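GH26A (Muricauda sp. MAR_2010_75, PDB 6Q75) is a family 26 glycoside hydrolase that probably cleaves beta-linked polysaccharides such as mannans, as many members of its family do. Local coordinates at residues E177-W182 with Y232-F237. Residues are numbered along the deposited sequence; the frame is centred on the assembly and turned at random.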
loop_
_atom_site.group_PDB
_atom_site.type_symbol
_atom_site.label_atom_id
_atom_site.label_comp_id
_atom_site.label_asym_id
_atom_site.label_seq_id
_atom_site.Cartn_x
_atom_site.Cartn_y
_atom_site.Cartn_z
ATOM N N GLU A 177 6.813 -3.122 -3.239
ATOM C CA GLU A 177 8.155 -2.974 -3.844
ATOM C C GLU A 177 8.746 -4.341 -4.222
ATOM O O GLU A 177 9.957 -4.576 -4.154
ATOM C CB GLU A 177 9.088 -2.182 -2.914
ATOM C CG GLU A 177 8.603 -0.713 -2.769
ATOM C CD GLU A 177 9.466 0.175 -1.853
ATOM O OE1 GLU A 177 10.525 -0.271 -1.338
ATOM O OE2 GLU A 177 9.093 1.358 -1.681
ATOM N N MET A 178 7.879 -5.230 -4.701
ATOM C CA MET A 178 8.281 -6.611 -4.952
ATOM C C MET A 178 9.182 -6.750 -6.168
ATOM O O MET A 178 9.812 -7.805 -6.330
ATOM C CB MET A 178 7.030 -7.477 -5.121
ATOM C CG MET A 178 6.305 -7.295 -6.467
ATOM S SD MET A 178 5.478 -5.695 -6.695
ATOM C CE MET A 178 4.097 -5.777 -5.582
ATOM N N ASN A 179 9.267 -5.714 -7.019
ATOM C CA ASN A 179 10.199 -5.760 -8.137
ATOM C C ASN A 179 11.594 -5.322 -7.724
ATOM O O ASN A 179 12.531 -5.449 -8.521
ATOM C CB ASN A 179 9.687 -4.909 -9.318
ATOM C CG ASN A 179 9.426 -3.456 -8.940
ATOM O OD1 ASN A 179 9.016 -3.158 -7.823
ATOM N ND2 ASN A 179 9.676 -2.535 -9.885
ATOM N N GLY A 180 11.755 -4.854 -6.485
ATOM C CA GLY A 180 13.070 -4.484 -6.003
ATOM C C GLY A 180 13.829 -5.683 -5.481
ATOM O O GLY A 180 13.262 -6.755 -5.215
ATOM N N VAL A 181 15.146 -5.495 -5.310
ATOM C CA VAL A 181 15.999 -6.566 -4.814
ATOM C C VAL A 181 16.186 -6.528 -3.299
ATOM O O VAL A 181 16.817 -7.437 -2.740
ATOM C CB VAL A 181 17.388 -6.557 -5.493
ATOM C CG1 VAL A 181 17.232 -6.705 -7.008
ATOM C CG2 VAL A 181 18.167 -5.247 -5.152
ATOM N N TRP A 182 15.601 -5.558 -2.601
ATOM C CA TRP A 182 15.991 -5.342 -1.213
ATOM C C TRP A 182 15.185 -6.140 -0.192
ATOM O O TRP A 182 15.751 -6.552 0.828
ATOM C CB TRP A 182 15.906 -3.855 -0.864
ATOM C CG TRP A 182 14.735 -3.094 -1.428
ATOM C CD1 TRP A 182 13.540 -2.848 -0.803
ATOM C CD2 TRP A 182 14.664 -2.445 -2.707
ATOM N NE1 TRP A 182 12.732 -2.073 -1.617
ATOM C CE2 TRP A 182 13.396 -1.823 -2.791
ATOM C CE3 TRP A 182 15.537 -2.348 -3.794
ATOM C CZ2 TRP A 182 12.981 -1.108 -3.924
ATOM C CZ3 TRP A 182 15.139 -1.617 -4.919
ATOM C CH2 TRP A 182 13.864 -1.016 -4.977
ATOM N N TYR A 232 13.041 -4.208 -11.063
ATOM C CA TYR A 232 12.875 -4.728 -12.405
ATOM C C TYR A 232 11.502 -4.355 -12.959
ATOM O O TYR A 232 10.715 -3.646 -12.326
ATOM C CB TYR A 232 13.153 -6.238 -12.385
ATOM C CG TYR A 232 14.627 -6.480 -12.082
ATOM C CD1 TYR A 232 15.598 -6.135 -13.013
ATOM C CD2 TYR A 232 15.042 -6.990 -10.862
ATOM C CE1 TYR A 232 16.950 -6.322 -12.747
ATOM C CE2 TYR A 232 16.390 -7.185 -10.589
ATOM C CZ TYR A 232 17.337 -6.848 -11.541
ATOM O OH TYR A 232 18.682 -7.028 -11.291
ATOM N N ASP A 233 11.226 -4.821 -14.175
ATOM C CA ASP A 233 10.017 -4.436 -14.891
ATOM C C ASP A 233 8.757 -4.820 -14.124
ATOM O O ASP A 233 8.653 -5.914 -13.563
ATOM C CB ASP A 233 9.978 -5.105 -16.264
ATOM C CG ASP A 233 10.973 -4.503 -17.251
ATOM O OD1 ASP A 233 11.322 -3.311 -17.126
ATOM O OD2 ASP A 233 11.378 -5.231 -18.182
ATOM N N TYR A 234 7.767 -3.926 -14.162
ATOM C CA TYR A 234 6.499 -4.159 -13.475
ATOM C C TYR A 234 5.885 -5.498 -13.859
ATOM O O TYR A 234 5.433 -6.258 -12.994
ATOM C CB TYR A 234 5.514 -3.037 -13.814
ATOM C CG TYR A 234 5.856 -1.653 -13.240
ATOM C CD1 TYR A 234 6.242 -1.498 -11.911
ATOM C CD2 TYR A 234 5.749 -0.507 -14.033
ATOM C CE1 TYR A 234 6.492 -0.246 -11.380
ATOM C CE2 TYR A 234 6.012 0.763 -13.514
ATOM C CZ TYR A 234 6.389 0.880 -12.185
ATOM O OH TYR A 234 6.644 2.115 -11.656
ATOM N N LYS A 235 5.835 -5.790 -15.162
ATOM C CA LYS A 235 5.054 -6.932 -15.639
ATOM C C LYS A 235 5.601 -8.259 -15.139
ATOM O O LYS A 235 4.831 -9.222 -15.021
ATOM C CB LYS A 235 5.003 -6.933 -17.167
ATOM C CG LYS A 235 6.322 -7.227 -17.842
ATOM C CD LYS A 235 6.140 -7.373 -19.339
ATOM C CE LYS A 235 7.455 -7.163 -20.073
ATOM N N ASP A 236 6.891 -8.325 -14.782
ATOM C CA ASP A 236 7.490 -9.583 -14.340
ATOM C C ASP A 236 6.994 -10.047 -12.979
ATOM O O ASP A 236 7.324 -11.168 -12.560
ATOM C CB ASP A 236 9.021 -9.464 -14.302
ATOM C CG ASP A 236 9.636 -9.381 -15.688
ATOM O OD1 ASP A 236 8.915 -9.625 -16.685
ATOM O OD2 ASP A 236 10.862 -9.137 -15.775
ATOM N N PHE A 237 6.213 -9.228 -12.279
ATOM C CA PHE A 237 5.755 -9.564 -10.941
ATOM C C PHE A 237 4.256 -9.373 -10.773
ATOM O O PHE A 237 3.775 -9.350 -9.631
ATOM C CB PHE A 237 6.510 -8.733 -9.910
ATOM C CG PHE A 237 7.999 -8.794 -10.087
ATOM C CD1 PHE A 237 8.642 -7.881 -10.906
ATOM C CD2 PHE A 237 8.737 -9.813 -9.495
ATOM C CE1 PHE A 237 10.007 -7.951 -11.093
ATOM C CE2 PHE A 237 10.106 -9.893 -9.668
ATOM C CZ PHE A 237 10.754 -8.950 -10.471
#
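With CG of Asn-179 turned between its own backbone N and carbonyl carbon (chi1 57°) and CG of Phe-237 anti to its carbonyl carbon (chi1 -51°), the amide reaches the backbone of Tyr-232 while the phenyl ring lies under the Asn-179 backbone, part of a type I beta turn from Glu-177 to Gly-180. ND2 of Asn-179 donates to Tyr-232 O at 2.9 Å, a nearly straight bond lying in both the carbonyl and the amide plane. In return Tyr-232 N gives its hydrogen to Asn-179 O, also at 2.9 Å but from above the carbonyl plane. A further bond from ND2 to Asn-221 O fixes the amide's rotation. CA of Asn-179 rests over one face of the Phe-237 ring as a CH-pi contact, 3.9 Å from the centroid, and CB of Phe-237 meets CG of Met-178 at 3.7 Å. Replacing the ring with the methyl of an alanine is likely to strip Asn-179 CA of its aromatic floor and open a gap beside it. The contact joins the loops following 170-173 and 214-221, adjacent strands of the (beta/alpha)8 barrel typical of family 26 glycoside hydrolases, with Tyr-234 hydrogen-bonded to Thr-249 of strand 246-251 and packed against helix 258-268.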